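2-dehydropantoate 2-reductase (Porphyromonas gingivalis, PDB 2QYT) probably catalyses the NADPH-dependent reduction of 2-dehydropantoate (ketopantoate) to (R)-pantoate, a step of pantothenate biosynthesis. Local coordinates at residues 286-292 with 304-308; 203-208 with 256-260; 96-100 with 125-130; 162-168 with 192-197. All blocks are in the same frame, centred on the assembly; numbering follows the deposited sequence. Where two conformers were deposited one is given.

Interaction 1: 286-292 with 304-308; sequences LTGYVVR and YKRMY. With SO4 (sulfate ion), chain D.
A first torsion of -165° sets CG1 of Val290 anti to the backbone N and over the ring of Tyr304, while Tyr308, with chi1 at 173°, extends its ring to the first turn of helix 288-296. The Val290 methyl CG1 stands 3.7 Å from the Tyr304 ring centroid, 8° off the normal, a CH-pi contact; CG2 meets ring atom CE2. Val291 crosses Tyr308 at about a right angle, its CG2 3.8 Å from Tyr308 CB, and Thr287 CG2 lies in plane at the edge of the Tyr308 ring. Tyr304 OH is hydrogen-bonded to Ser206 of helix 194-215. Outside, Tyr308 OH donates a weak bond of 2.9 Å to O1 of a sulfate, probably from the crystallisation liquor and also bound by Thr285; Arg292 and Gly288 lie too close to it for its exact placement to be trusted. Apolar and CH-pi contacts thus join the helices, and the polar margin, near a helix N-terminus, would probably suit an anion, as the sulfate suggests.

Interaction 2: 203-208 with 256-260; sequences MMISVT and LLDKQ
Leu256 overlaps the end of selenomethionine Met203 at about a right angle, CD1 lying 3.4 Å from Met203 CE, tighter than usual carbon contact. This is helix-helix packing within the mainly helical C-terminal domain of the ketopantoate reductase family: the short segments of helices 194-215 and 252-262 cross at -61°, with axes 10.7 Å apart. Met203 and Val207 also touch Val237 of helix 227-244, and Leu256 touches Leu234 there, so a third helix closes the apolar side. Selenomethionine Met204 runs past Leu256 in the opposite direction; in one of its two conformers, so with some doubt, SE approaches Leu256 CD2 to 3.5 Å, and CE reaches Lys259 CG. The bend at chi2 (-97°) turns the Gln260 amide in between the helices, where it crosses Val207 obliquely. Thr208 OG1 lies 3.0 Å from Gln260 OE1 and 2.7 Å from the carbonyl oxygen of Met204 one helical turn back; its single proton could serve either acceptor, so the link between the helices is not settled. The other end of the amide is buried against carbon: Gln260 NE2, with no polar partner in the model, sits 3.3 Å from Val207 CG2.

Interaction 3: 96-100 with 125-130; sequences MERGV and RMRTYL
Selenomethionines Met96 and Met126 cross at about a right angle in the apolar centre, their CG atoms 3.6 Å apart, where helix 96-103 faces the end of helix 122-126 and the turn that follows. One turn further along, Val100 CG2 lies 3.9 Å from Met126 CE. Both Val100 methyls, CG1 and CG2, are 4.1 Å from Leu130 CD1, the two side chains meeting tip to tip. Met126 and Leu130 both rest on Ile113 of strand 111-115, so the contact covers an edge strand of the parallel Rossmann-type sheet.

Outward from this centre, Met96 bends at chi2 and chi3 and brings CE to the guanidinium edge of Arg125, 3.3 Å from NE. A water in the plane of that guanidinium accepts from Arg125 NH2 at 2.8 Å and, weakly, from Met96 N at the start of its helix. At the outer edge the side chain of Glu97, folded at chi2 (72°), reaches the hydroxyl of Tyr129. Tyr129 OH donates to Glu97 OE2 over 2.6 Å, meeting the oxygen on its anti side, 20° out of the carboxylate plane, with carboxylate and ring planes 80° apart. Thr128 CG2 covers one face of the same ring. Arg125 NH2, 4.8 Å from Glu97 OE1, may slightly favour the charged carboxylate, though the charged atoms do not touch, and the short phenol bond is consistent with a carboxylate acceptor.

Interaction 4: 162-168 with 192-197; sequences YFGSGLP and TDIDWY
Ile194, in the first turn of helix 194-215, runs from CB to tip along the backbone of strand 158-164. Ile194 CB lies 4.3 Å from the CA of Gly164, a residue without a side chain. The branch methyl CG2 turns toward the loop beyond the strand and lies 3.8 Å from Gly166 N. CG1, anti to the backbone N (chi1 -176°), passes over the peptide between Phe163 and Gly164, 4.0 Å from Gly164 N. A chi2 of 73° then turns Ile194 CD1 along the strand, where Ile194 CD1 is 3.5 Å from Phe163 C and 4.0 Å from Tyr162 CB.

One helical turn on, Tyr197 meets Tyr162 in an offset stack, with centroids 4.5 Å apart and planes at 28°. The Tyr197 ring carbon CD1 sits over the centre of the Tyr162 ring, 3.6 Å above its plane, although the two side chains approach at about a right angle. Tyr189 of the neighbouring strand also meets the Tyr162 ring. Outside the apolar patch Asp195 forms a salt bridge to Lys137 of strand 137-148, and Ser165 OG accepts from Leu167 N in an ST turn that shapes the loop leaving the strand. No hydrogen bond joins the two segments directly. This is the joint typical of the two-domain ketopantoate reductase fold, where the first long helix of the C-terminal domain starts against the mixed sheet of the NADP-binding half.

Interactions 1 and 2 are helix-helix contacts in the C-terminal domain, with helix 194-215 between them: Ser206 probably bonds to Tyr304, while Met203 and Val207 face 256-260. Interaction 4 sets the start of that helix against a strand, joining the N-terminal and C-terminal domains. Interaction 3, in the Rossmann-type part, is centred 20 Å or more from the others, but Arg127 packs on Ser165 of interaction 4. One of seven touching residues is exposed in interaction 2, three of seven in interaction 3, four of nine in interaction 4. Interaction 2 packs aliphatic and selenium groups around a buried amide, interaction 4 combines an isoleucine on strand backbone with an aromatic stack, and interactions 1 and 3 have polar outer edges.

Interaction 1: 286-292 with 304-308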
loop_
_atom_site.group_PDB
_atom_site.type_symbol
_atom_site.label_atom_id
_atom_site.label_comp_id
_atom_site.label_asym_id
_atom_site.label_seq_id
_atom_site.Cartn_x
_atom_site.Cartn_y
_atom_site.Cartn_z
ATOM N N LEU A 286 -12.818 -3.643 3.150
ATOM C CA LEU A 286 -13.067 -2.878 1.961
ATOM C C LEU A 286 -14.586 -2.680 1.933
ATOM O O LEU A 286 -15.112 -1.965 1.101
ATOM C CB LEU A 286 -12.541 -3.650 0.748
ATOM C CG LEU A 286 -11.064 -4.037 0.956
ATOM C CD1 LEU A 286 -10.675 -5.328 0.242
ATOM C CD2 LEU A 286 -10.133 -2.886 0.580
ATOM N N THR A 287 -15.266 -3.298 2.896
ATOM C CA THR A 287 -16.728 -3.278 3.029
ATOM C C THR A 287 -17.149 -2.755 4.414
ATOM O O THR A 287 -17.867 -1.752 4.508
ATOM C CB THR A 287 -17.323 -4.698 2.810
ATOM O OG1 THR A 287 -16.508 -5.426 1.874
ATOM C CG2 THR A 287 -18.742 -4.616 2.298
ATOM N N GLY A 288 -16.691 -3.428 5.476
ATOM C CA GLY A 288 -17.071 -3.079 6.840
ATOM C C GLY A 288 -16.803 -1.632 7.198
ATOM O O GLY A 288 -17.635 -0.978 7.832
ATOM N N TYR A 289 -15.645 -1.134 6.765
ATOM C CA TYR A 289 -15.217 0.234 7.039
ATOM C C TYR A 289 -16.268 1.233 6.585
ATOM O O TYR A 289 -16.708 2.084 7.384
ATOM C CB TYR A 289 -13.879 0.546 6.348
ATOM C CG TYR A 289 -13.521 2.010 6.429
ATOM C CD1 TYR A 289 -12.999 2.559 7.610
ATOM C CD2 TYR A 289 -13.756 2.860 5.351
ATOM C CE1 TYR A 289 -12.696 3.919 7.701
ATOM C CE2 TYR A 289 -13.463 4.222 5.429
ATOM C CZ TYR A 289 -12.927 4.746 6.602
ATOM O OH TYR A 289 -12.632 6.093 6.663
ATOM N N VAL A 290 -16.641 1.097 5.297
ATOM C CA VAL A 290 -17.637 1.910 4.592
ATOM C C VAL A 290 -18.977 1.984 5.343
ATOM O O VAL A 290 -19.445 3.084 5.675
ATOM C CB VAL A 290 -17.858 1.392 3.119
ATOM C CG1 VAL A 290 -18.591 2.431 2.286
ATOM C CG2 VAL A 290 -16.537 1.059 2.456
ATOM N N VAL A 291 -19.567 0.828 5.659
ATOM C CA VAL A 291 -20.800 0.770 6.454
ATOM C C VAL A 291 -20.705 1.583 7.768
ATOM O O VAL A 291 -21.604 2.366 8.124
ATOM C CB VAL A 291 -21.194 -0.715 6.767
ATOM C CG1 VAL A 291 -22.316 -0.796 7.817
ATOM C CG2 VAL A 291 -21.588 -1.459 5.479
ATOM N N ARG A 292 -19.608 1.394 8.492
ATOM C CA ARG A 292 -19.479 2.020 9.780
ATOM C C ARG A 292 -19.158 3.502 9.722
ATOM O O ARG A 292 -19.661 4.280 10.538
ATOM C CB ARG A 292 -18.496 1.252 10.637
ATOM C CG ARG A 292 -19.148 0.046 11.291
ATOM C CD ARG A 292 -18.205 -0.636 12.261
ATOM N NE ARG A 292 -18.013 -2.027 11.860
ATOM C CZ ARG A 292 -17.099 -2.439 10.972
ATOM N NH1 ARG A 292 -16.248 -1.585 10.388
ATOM N NH2 ARG A 292 -17.033 -3.721 10.679
ATOM N N TYR A 304 -24.337 -0.957 -0.009
ATOM C CA TYR A 304 -23.244 -1.448 0.822
ATOM C C TYR A 304 -23.758 -2.259 2.010
ATOM O O TYR A 304 -23.206 -3.311 2.317
ATOM C CB TYR A 304 -22.376 -0.295 1.309
ATOM C CG TYR A 304 -21.135 -0.084 0.491
ATOM C CD1 TYR A 304 -21.116 0.832 -0.559
ATOM C CD2 TYR A 304 -19.964 -0.796 0.772
ATOM C CE1 TYR A 304 -19.972 1.029 -1.323
ATOM C CE2 TYR A 304 -18.800 -0.603 0.014
ATOM C CZ TYR A 304 -18.814 0.310 -1.025
ATOM O OH TYR A 304 -17.675 0.507 -1.760
ATOM N N LYS A 305 -24.820 -1.779 2.661
ATOM C CA LYS A 305 -25.381 -2.455 3.839
ATOM C C LYS A 305 -26.018 -3.803 3.499
ATOM O O LYS A 305 -25.839 -4.769 4.231
ATOM C CB LYS A 305 -26.371 -1.554 4.579
ATOM C CG LYS A 305 -25.740 -0.323 5.213
ATOM C CD LYS A 305 -26.594 0.220 6.352
ATOM C CE LYS A 305 -27.675 1.190 5.882
ATOM N NZ LYS A 305 -28.854 0.524 5.255
ATOM N N ARG A 306 -26.751 -3.859 2.388
ATOM C CA ARG A 306 -27.298 -5.114 1.863
ATOM C C ARG A 306 -26.147 -6.081 1.573
ATOM O O ARG A 306 -26.203 -7.247 1.948
ATOM C CB ARG A 306 -28.121 -4.862 0.583
ATOM C CG ARG A 306 -29.068 -6.000 0.185
ATOM C CD ARG A 306 -28.927 -6.420 -1.297
ATOM N NE ARG A 306 -29.649 -5.570 -2.259
ATOM C CZ ARG A 306 -29.759 -5.817 -3.572
ATOM N NH1 ARG A 306 -29.205 -6.897 -4.119
ATOM N NH2 ARG A 306 -30.431 -4.975 -4.354
HETATM N N MSE A 307 -25.100 -5.568 0.930
HETATM C CA MSE A 307 -23.939 -6.362 0.496
HETATM C C MSE A 307 -23.088 -6.897 1.668
HETATM O O MSE A 307 -22.731 -8.081 1.698
HETATM C CB MSE A 307 -23.081 -5.524 -0.474
HETATM C CG MSE A 307 -22.672 -6.219 -1.780
HETATM SE SE MSE A 307 -23.176 -5.219 -3.406
HETATM C CE MSE A 307 -22.563 -6.402 -4.802
ATOM N N TYR A 308 -22.774 -6.022 2.625
ATOM C CA TYR A 308 -21.971 -6.378 3.801
ATOM C C TYR A 308 -22.675 -7.426 4.652
ATOM O O TYR A 308 -22.183 -8.544 4.812
ATOM C CB TYR A 308 -21.654 -5.128 4.647
ATOM C CG TYR A 308 -20.968 -5.433 5.965
ATOM C CD1 TYR A 308 -19.589 -5.652 6.020
ATOM C CD2 TYR A 308 -21.696 -5.514 7.159
ATOM C CE1 TYR A 308 -18.958 -5.948 7.218
ATOM C CE2 TYR A 308 -21.066 -5.806 8.366
ATOM C CZ TYR A 308 -19.697 -6.019 8.386
ATOM O OH TYR A 308 -19.057 -6.304 9.570
HETATM S S SO4 D . -15.865 -6.076 9.611
HETATM O O1 SO4 D . -16.560 -5.149 8.723
HETATM O O2 SO4 D . -16.116 -7.470 9.218
HETATM O O3 SO4 D . -14.417 -5.797 9.553
HETATM O O4 SO4 D . -16.403 -5.874 10.954
#

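Interaction 2: 203-208 with 256-260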
loop_
_atom_site.group_PDB
_atom_site.type_symbol
_atom_site.label_atom_id
_atom_site.label_comp_id
_atom_site.label_asym_id
_atom_site.label_seq_id
_atom_site.Cartn_x
_atom_site.Cartn_y
_atom_site.Cartn_z
HETATM N N MSE A 203 -11.660 3.460 -2.934
HETATM C CA MSE A 203 -13.007 3.417 -3.505
HETATM C C MSE A 203 -13.123 2.346 -4.599
HETATM O O MSE A 203 -14.049 1.534 -4.561
HETATM C CB MSE A 203 -13.407 4.787 -4.031
HETATM C CG MSE A 203 -13.733 5.813 -2.960
HETATM SE SE MSE A 203 -13.983 7.614 -3.732
HETATM C CE MSE A 203 -12.790 7.463 -5.256
HETATM N N MSE A 204 -12.160 2.325 -5.523
HETATM C CA MSE A 204 -12.079 1.336 -6.595
HETATM C C MSE A 204 -12.050 -0.106 -6.083
HETATM O O MSE A 204 -12.781 -0.975 -6.548
HETATM C CB MSE A 204 -10.808 1.574 -7.401
HETATM C CG MSE A 204 -10.821 2.828 -8.238
HETATM SE SE MSE A 204 -12.086 2.701 -9.702
HETATM C CE MSE A 204 -11.356 1.105 -10.586
ATOM N N ILE A 205 -11.166 -0.360 -5.127
ATOM C CA ILE A 205 -10.997 -1.711 -4.606
ATOM C C ILE A 205 -12.111 -2.072 -3.623
ATOM O O ILE A 205 -12.508 -3.223 -3.533
ATOM C CB ILE A 205 -9.602 -1.932 -4.008
ATOM C CG1 ILE A 205 -9.506 -3.327 -3.388
ATOM C CG2 ILE A 205 -9.304 -0.890 -2.974
ATOM C CD1 ILE A 205 -8.164 -3.679 -2.801
ATOM N N SER A 206 -12.630 -1.084 -2.905
ATOM C CA SER A 206 -13.826 -1.295 -2.096
ATOM C C SER A 206 -14.967 -1.759 -3.024
ATOM O O SER A 206 -15.436 -2.891 -2.922
ATOM C CB SER A 206 -14.174 -0.013 -1.326
ATOM O OG SER A 206 -15.328 -0.158 -0.525
ATOM N N VAL A 207 -15.369 -0.924 -3.975
ATOM C CA VAL A 207 -16.513 -1.298 -4.841
ATOM C C VAL A 207 -16.268 -2.649 -5.518
ATOM O O VAL A 207 -17.109 -3.538 -5.425
ATOM C CB VAL A 207 -16.931 -0.212 -5.869
ATOM C CG1 VAL A 207 -17.259 1.123 -5.172
ATOM C CG2 VAL A 207 -15.876 -0.030 -6.930
ATOM N N THR A 208 -15.095 -2.805 -6.136
ATOM C CA THR A 208 -14.731 -4.013 -6.892
ATOM C C THR A 208 -14.715 -5.263 -6.016
ATOM O O THR A 208 -15.308 -6.284 -6.379
ATOM C CB THR A 208 -13.365 -3.864 -7.605
ATOM O OG1 THR A 208 -13.400 -2.734 -8.484
ATOM C CG2 THR A 208 -13.023 -5.120 -8.396
ATOM N N LEU A 256 -14.092 6.757 -11.700
ATOM C CA LEU A 256 -14.034 5.395 -11.174
ATOM C C LEU A 256 -14.732 4.385 -12.084
ATOM O O LEU A 256 -14.187 3.311 -12.357
ATOM C CB LEU A 256 -14.646 5.315 -9.763
ATOM C CG LEU A 256 -14.088 6.054 -8.536
ATOM C CD1 LEU A 256 -14.857 5.625 -7.289
ATOM C CD2 LEU A 256 -12.598 5.857 -8.352
ATOM N N LEU A 257 -15.936 4.740 -12.541
ATOM C CA LEU A 257 -16.763 3.870 -13.384
ATOM C C LEU A 257 -16.028 3.370 -14.633
ATOM O O LEU A 257 -16.004 2.168 -14.903
ATOM C CB LEU A 257 -18.056 4.593 -13.808
ATOM C CG LEU A 257 -19.372 3.881 -14.169
ATOM C CD1 LEU A 257 -20.110 4.721 -15.217
ATOM C CD2 LEU A 257 -19.230 2.435 -14.663
ATOM N N ASP A 258 -15.433 4.294 -15.387
ATOM C CA ASP A 258 -14.823 3.957 -16.671
ATOM C C ASP A 258 -13.616 3.023 -16.538
ATOM O O ASP A 258 -13.441 2.111 -17.352
ATOM C CB ASP A 258 -14.451 5.222 -17.442
ATOM C CG ASP A 258 -14.452 5.002 -18.934
ATOM O OD1 ASP A 258 -13.357 5.006 -19.533
ATOM O OD2 ASP A 258 -15.548 4.806 -19.504
ATOM N N LYS A 259 -12.803 3.256 -15.504
ATOM C CA LYS A 259 -11.641 2.416 -15.175
ATOM C C LYS A 259 -12.003 0.928 -14.984
ATOM O O LYS A 259 -11.234 0.037 -15.376
ATOM C CB LYS A 259 -10.916 2.973 -13.937
ATOM C CG LYS A 259 -9.520 2.390 -13.672
ATOM C CD LYS A 259 -8.482 2.852 -14.702
ATOM C CE LYS A 259 -7.347 1.837 -14.868
ATOM N NZ LYS A 259 -6.363 2.277 -15.892
ATOM N N GLN A 260 -13.176 0.680 -14.399
ATOM C CA GLN A 260 -13.747 -0.673 -14.273
ATOM C C GLN A 260 -13.984 -1.367 -15.630
ATOM O O GLN A 260 -13.886 -2.594 -15.728
ATOM C CB GLN A 260 -15.078 -0.623 -13.504
ATOM C CG GLN A 260 -15.132 0.358 -12.322
ATOM C CD GLN A 260 -14.854 -0.287 -10.983
ATOM O OE1 GLN A 260 -14.840 -1.511 -10.848
ATOM N NE2 GLN A 260 -14.643 0.545 -9.970
#

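Interaction 3: 96-100 with 125-130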
loop_
_atom_site.group_PDB
_atom_site.type_symbol
_atom_site.label_atom_id
_atom_site.label_comp_id
_atom_site.label_asym_id
_atom_site.label_seq_id
_atom_site.Cartn_x
_atom_site.Cartn_y
_atom_site.Cartn_z
HETATM N N MSE A 96 -2.808 -2.921 14.146
HETATM C CA MSE A 96 -1.957 -1.747 14.075
HETATM C C MSE A 96 -1.123 -1.531 15.355
HETATM O O MSE A 96 -0.007 -1.023 15.299
HETATM C CB MSE A 96 -2.767 -0.492 13.766
HETATM C CG MSE A 96 -2.072 0.399 12.724
HETATM SE SE MSE A 96 -1.921 -0.456 10.880
HETATM C CE MSE A 96 -3.815 -0.803 10.542
ATOM N N GLU A 97 -1.689 -1.927 16.487
ATOM C CA GLU A 97 -1.049 -1.843 17.796
ATOM C C GLU A 97 0.223 -2.655 17.767
ATOM O O GLU A 97 1.288 -2.150 18.102
ATOM C CB GLU A 97 -1.993 -2.382 18.858
ATOM C CG GLU A 97 -2.862 -1.326 19.596
ATOM C CD GLU A 97 -3.995 -0.689 18.783
ATOM O OE1 GLU A 97 -4.368 -1.192 17.683
ATOM O OE2 GLU A 97 -4.524 0.339 19.292
ATOM N N ARG A 98 0.108 -3.900 17.313
ATOM C CA ARG A 98 1.223 -4.821 17.231
ATOM C C ARG A 98 2.250 -4.420 16.185
ATOM O O ARG A 98 3.449 -4.474 16.467
ATOM C CB ARG A 98 0.725 -6.232 16.946
ATOM C CG ARG A 98 1.809 -7.245 16.807
ATOM C CD ARG A 98 1.234 -8.654 16.858
ATOM N NE ARG A 98 2.281 -9.630 16.505
ATOM C CZ ARG A 98 2.164 -10.961 16.587
ATOM N NH1 ARG A 98 1.052 -11.542 17.035
ATOM N NH2 ARG A 98 3.183 -11.720 16.225
ATOM N N GLY A 99 1.803 -4.025 14.986
ATOM C CA GLY A 99 2.728 -3.541 13.954
ATOM C C GLY A 99 3.577 -2.355 14.444
ATOM O O GLY A 99 4.764 -2.304 14.183
ATOM N N VAL A 100 2.986 -1.410 15.158
ATOM C CA VAL A 100 3.753 -0.262 15.656
ATOM C C VAL A 100 4.789 -0.768 16.713
ATOM O O VAL A 100 5.981 -0.455 16.606
ATOM C CB VAL A 100 2.818 0.894 16.143
ATOM C CG1 VAL A 100 3.559 1.945 17.090
ATOM C CG2 VAL A 100 2.055 1.528 14.914
ATOM N N ARG A 125 -4.562 5.667 11.420
ATOM C CA ARG A 125 -4.493 4.620 12.414
ATOM C C ARG A 125 -3.087 4.583 13.037
ATOM O O ARG A 125 -2.932 4.727 14.259
ATOM C CB ARG A 125 -4.909 3.279 11.791
ATOM C CG ARG A 125 -6.435 3.229 11.415
ATOM C CD ARG A 125 -6.857 1.890 10.758
ATOM N NE ARG A 125 -6.528 0.709 11.580
ATOM C CZ ARG A 125 -6.976 0.493 12.827
ATOM N NH1 ARG A 125 -7.746 1.397 13.435
ATOM N NH2 ARG A 125 -6.629 -0.615 13.488
HETATM N N MSE A 126 -2.080 4.477 12.181
HETATM C CA MSE A 126 -0.693 4.434 12.599
HETATM C C MSE A 126 -0.215 5.717 13.291
HETATM O O MSE A 126 0.719 5.678 14.088
HETATM C CB MSE A 126 0.195 4.109 11.406
HETATM C CG MSE A 126 -0.014 2.726 10.907
HETATM SE SE MSE A 126 1.471 2.071 9.855
HETATM C CE MSE A 126 2.813 2.346 11.166
ATOM N N ARG A 127 -0.849 6.842 12.978
ATOM C CA ARG A 127 -0.568 8.091 13.682
ATOM C C ARG A 127 -1.148 8.185 15.096
ATOM O O ARG A 127 -1.015 9.235 15.749
ATOM C CB ARG A 127 -1.065 9.294 12.887
ATOM C CG ARG A 127 -0.184 9.632 11.753
ATOM C CD ARG A 127 -0.744 10.810 10.940
ATOM N NE ARG A 127 -0.108 10.856 9.634
ATOM C CZ ARG A 127 -0.411 11.712 8.667
ATOM N NH1 ARG A 127 -1.350 12.631 8.848
ATOM N NH2 ARG A 127 0.239 11.654 7.519
ATOM N N THR A 128 -1.821 7.128 15.556
ATOM C CA THR A 128 -2.425 7.151 16.884
ATOM C C THR A 128 -1.294 7.292 17.909
ATOM O O THR A 128 -1.346 8.157 18.766
ATOM C CB THR A 128 -3.297 5.898 17.135
ATOM O OG1 THR A 128 -4.436 5.979 16.295
ATOM C CG2 THR A 128 -3.785 5.832 18.527
ATOM N N TYR A 129 -0.261 6.478 17.776
ATOM C CA TYR A 129 0.775 6.481 18.809
ATOM C C TYR A 129 2.091 7.108 18.397
ATOM O O TYR A 129 3.004 7.204 19.229
ATOM C CB TYR A 129 1.044 5.072 19.331
ATOM C CG TYR A 129 -0.171 4.295 19.781
ATOM C CD1 TYR A 129 -0.782 4.547 21.012
ATOM C CD2 TYR A 129 -0.683 3.279 18.981
ATOM C CE1 TYR A 129 -1.864 3.809 21.429
ATOM C CE2 TYR A 129 -1.766 2.545 19.385
ATOM C CZ TYR A 129 -2.350 2.796 20.593
ATOM O OH TYR A 129 -3.456 2.029 20.941
ATOM N N LEU A 130 2.172 7.542 17.127
ATOM C CA LEU A 130 3.386 8.148 16.564
ATOM C C LEU A 130 3.118 9.602 16.185
ATOM O O LEU A 130 2.000 9.912 15.837
ATOM C CB LEU A 130 3.845 7.364 15.325
ATOM C CG LEU A 130 4.197 5.915 15.679
ATOM C CD1 LEU A 130 4.261 4.993 14.474
ATOM C CD2 LEU A 130 5.514 5.881 16.602
HETATM O O HOH W 1 -5.195 -2.852 12.683
#

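Interaction 4: 162-168 with 192-197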
loop_
_atom_site.group_PDB
_atom_site.type_symbol
_atom_site.label_atom_id
_atom_site.label_comp_id
_atom_site.label_asym_id
_atom_site.label_seq_id
_atom_site.Cartn_x
_atom_site.Cartn_y
_atom_site.Cartn_z
ATOM N N TYR A 162 2.804 5.982 -5.138
ATOM C CA TYR A 162 2.497 7.356 -4.711
ATOM C C TYR A 162 2.720 7.535 -3.234
ATOM O O TYR A 162 2.427 6.647 -2.457
ATOM C CB TYR A 162 1.037 7.691 -5.002
ATOM C CG TYR A 162 0.691 7.647 -6.443
ATOM C CD1 TYR A 162 0.900 8.758 -7.257
ATOM C CD2 TYR A 162 0.128 6.499 -7.003
ATOM C CE1 TYR A 162 0.554 8.721 -8.624
ATOM C CE2 TYR A 162 -0.229 6.465 -8.362
ATOM C CZ TYR A 162 -0.005 7.575 -9.153
ATOM O OH TYR A 162 -0.333 7.544 -10.471
ATOM N N PHE A 163 3.217 8.685 -2.820
ATOM C CA PHE A 163 3.402 8.893 -1.372
ATOM C C PHE A 163 3.428 10.364 -1.076
ATOM O O PHE A 163 3.524 11.170 -2.002
ATOM C CB PHE A 163 4.697 8.217 -0.891
ATOM C CG PHE A 163 5.918 9.052 -1.120
ATOM C CD1 PHE A 163 6.431 9.855 -0.078
ATOM C CD2 PHE A 163 6.528 9.073 -2.378
ATOM C CE1 PHE A 163 7.570 10.658 -0.279
ATOM C CE2 PHE A 163 7.647 9.872 -2.605
ATOM C CZ PHE A 163 8.181 10.667 -1.528
ATOM N N GLY A 164 3.333 10.717 0.200
ATOM C CA GLY A 164 3.420 12.110 0.607
ATOM C C GLY A 164 3.025 12.354 2.026
ATOM O O GLY A 164 2.373 11.514 2.639
ATOM N N SER A 165 3.486 13.502 2.561
ATOM C CA SER A 165 3.196 13.981 3.927
ATOM C C SER A 165 1.768 14.559 4.091
ATOM O O SER A 165 1.235 14.603 5.200
ATOM C CB SER A 165 4.185 15.096 4.312
ATOM O OG SER A 165 4.073 16.253 3.458
ATOM N N GLY A 166 1.178 15.033 3.004
ATOM C CA GLY A 166 -0.093 15.709 3.073
ATOM C C GLY A 166 0.060 17.222 3.164
ATOM O O GLY A 166 -0.840 17.961 2.747
ATOM N N LEU A 167 1.194 17.671 3.712
ATOM C CA LEU A 167 1.518 19.094 3.898
ATOM C C LEU A 167 1.527 19.887 2.565
ATOM O O LEU A 167 1.744 19.298 1.486
ATOM C CB LEU A 167 2.863 19.231 4.618
ATOM C CG LEU A 167 2.973 18.584 6.006
ATOM C CD1 LEU A 167 4.408 18.221 6.357
ATOM C CD2 LEU A 167 2.361 19.500 7.089
ATOM N N PRO A 168 1.336 21.222 2.645
ATOM C CA PRO A 168 1.168 22.048 1.453
ATOM C C PRO A 168 2.448 22.225 0.627
ATOM O O PRO A 168 2.368 22.504 -0.573
ATOM C CB PRO A 168 0.720 23.404 2.017
ATOM C CG PRO A 168 0.493 23.191 3.491
ATOM C CD PRO A 168 1.326 22.042 3.873
ATOM N N THR A 192 1.016 16.419 -3.838
ATOM C CA THR A 192 0.602 17.206 -2.704
ATOM C C THR A 192 -0.770 16.772 -2.166
ATOM O O THR A 192 -0.999 16.735 -0.926
ATOM C CB THR A 192 0.645 18.710 -3.078
ATOM O OG1 THR A 192 0.510 19.480 -1.892
ATOM C CG2 THR A 192 -0.452 19.087 -4.099
ATOM N N ASP A 193 -1.668 16.437 -3.100
ATOM C CA ASP A 193 -2.975 15.874 -2.788
ATOM C C ASP A 193 -2.892 14.355 -2.641
ATOM O O ASP A 193 -3.620 13.597 -3.294
ATOM C CB ASP A 193 -4.047 16.315 -3.815
ATOM C CG ASP A 193 -3.705 15.934 -5.273
ATOM O OD1 ASP A 193 -2.504 15.841 -5.645
ATOM O OD2 ASP A 193 -4.671 15.756 -6.066
ATOM N N ILE A 194 -2.020 13.899 -1.752
ATOM C CA ILE A 194 -1.872 12.465 -1.573
ATOM C C ILE A 194 -3.169 11.788 -1.092
ATOM O O ILE A 194 -3.393 10.635 -1.431
ATOM C CB ILE A 194 -0.713 12.095 -0.655
ATOM C CG1 ILE A 194 -0.539 10.572 -0.586
ATOM C CG2 ILE A 194 -0.870 12.745 0.724
ATOM C CD1 ILE A 194 0.055 9.967 -1.830
ATOM N N ASP A 195 -3.990 12.509 -0.311
ATOM C CA ASP A 195 -5.273 11.996 0.190
ATOM C C ASP A 195 -6.176 11.552 -0.956
ATOM O O ASP A 195 -6.900 10.562 -0.847
ATOM C CB ASP A 195 -6.006 13.053 1.023
ATOM C CG ASP A 195 -5.335 13.320 2.366
ATOM O OD1 ASP A 195 -4.512 12.502 2.811
ATOM O OD2 ASP A 195 -5.625 14.365 2.979
ATOM N N TRP A 196 -6.135 12.294 -2.054
ATOM C CA TRP A 196 -6.951 11.983 -3.222
ATOM C C TRP A 196 -6.577 10.638 -3.841
ATOM O O TRP A 196 -7.452 9.841 -4.123
ATOM C CB TRP A 196 -6.856 13.112 -4.244
ATOM C CG TRP A 196 -7.261 12.734 -5.614
ATOM C CD1 TRP A 196 -6.504 12.836 -6.755
ATOM C CD2 TRP A 196 -8.520 12.182 -6.013
ATOM N NE1 TRP A 196 -7.231 12.395 -7.845
ATOM C CE2 TRP A 196 -8.470 11.993 -7.417
ATOM C CE3 TRP A 196 -9.695 11.838 -5.322
ATOM C CZ2 TRP A 196 -9.541 11.456 -8.138
ATOM C CZ3 TRP A 196 -10.770 11.313 -6.048
ATOM C CH2 TRP A 196 -10.680 11.125 -7.435
ATOM N N TYR A 197 -5.280 10.390 -4.039
ATOM C CA TYR A 197 -4.798 9.099 -4.572
ATOM C C TYR A 197 -5.187 7.944 -3.662
ATOM O O TYR A 197 -5.568 6.864 -4.124
ATOM C CB TYR A 197 -3.278 9.115 -4.833
ATOM C CG TYR A 197 -2.906 10.058 -5.935
ATOM C CD1 TYR A 197 -2.713 9.599 -7.246
ATOM C CD2 TYR A 197 -2.808 11.429 -5.693
ATOM C CE1 TYR A 197 -2.406 10.506 -8.299
ATOM C CE2 TYR A 197 -2.496 12.323 -6.711
ATOM C CZ TYR A 197 -2.295 11.866 -8.015
ATOM O OH TYR A 197 -2.006 12.783 -9.022
#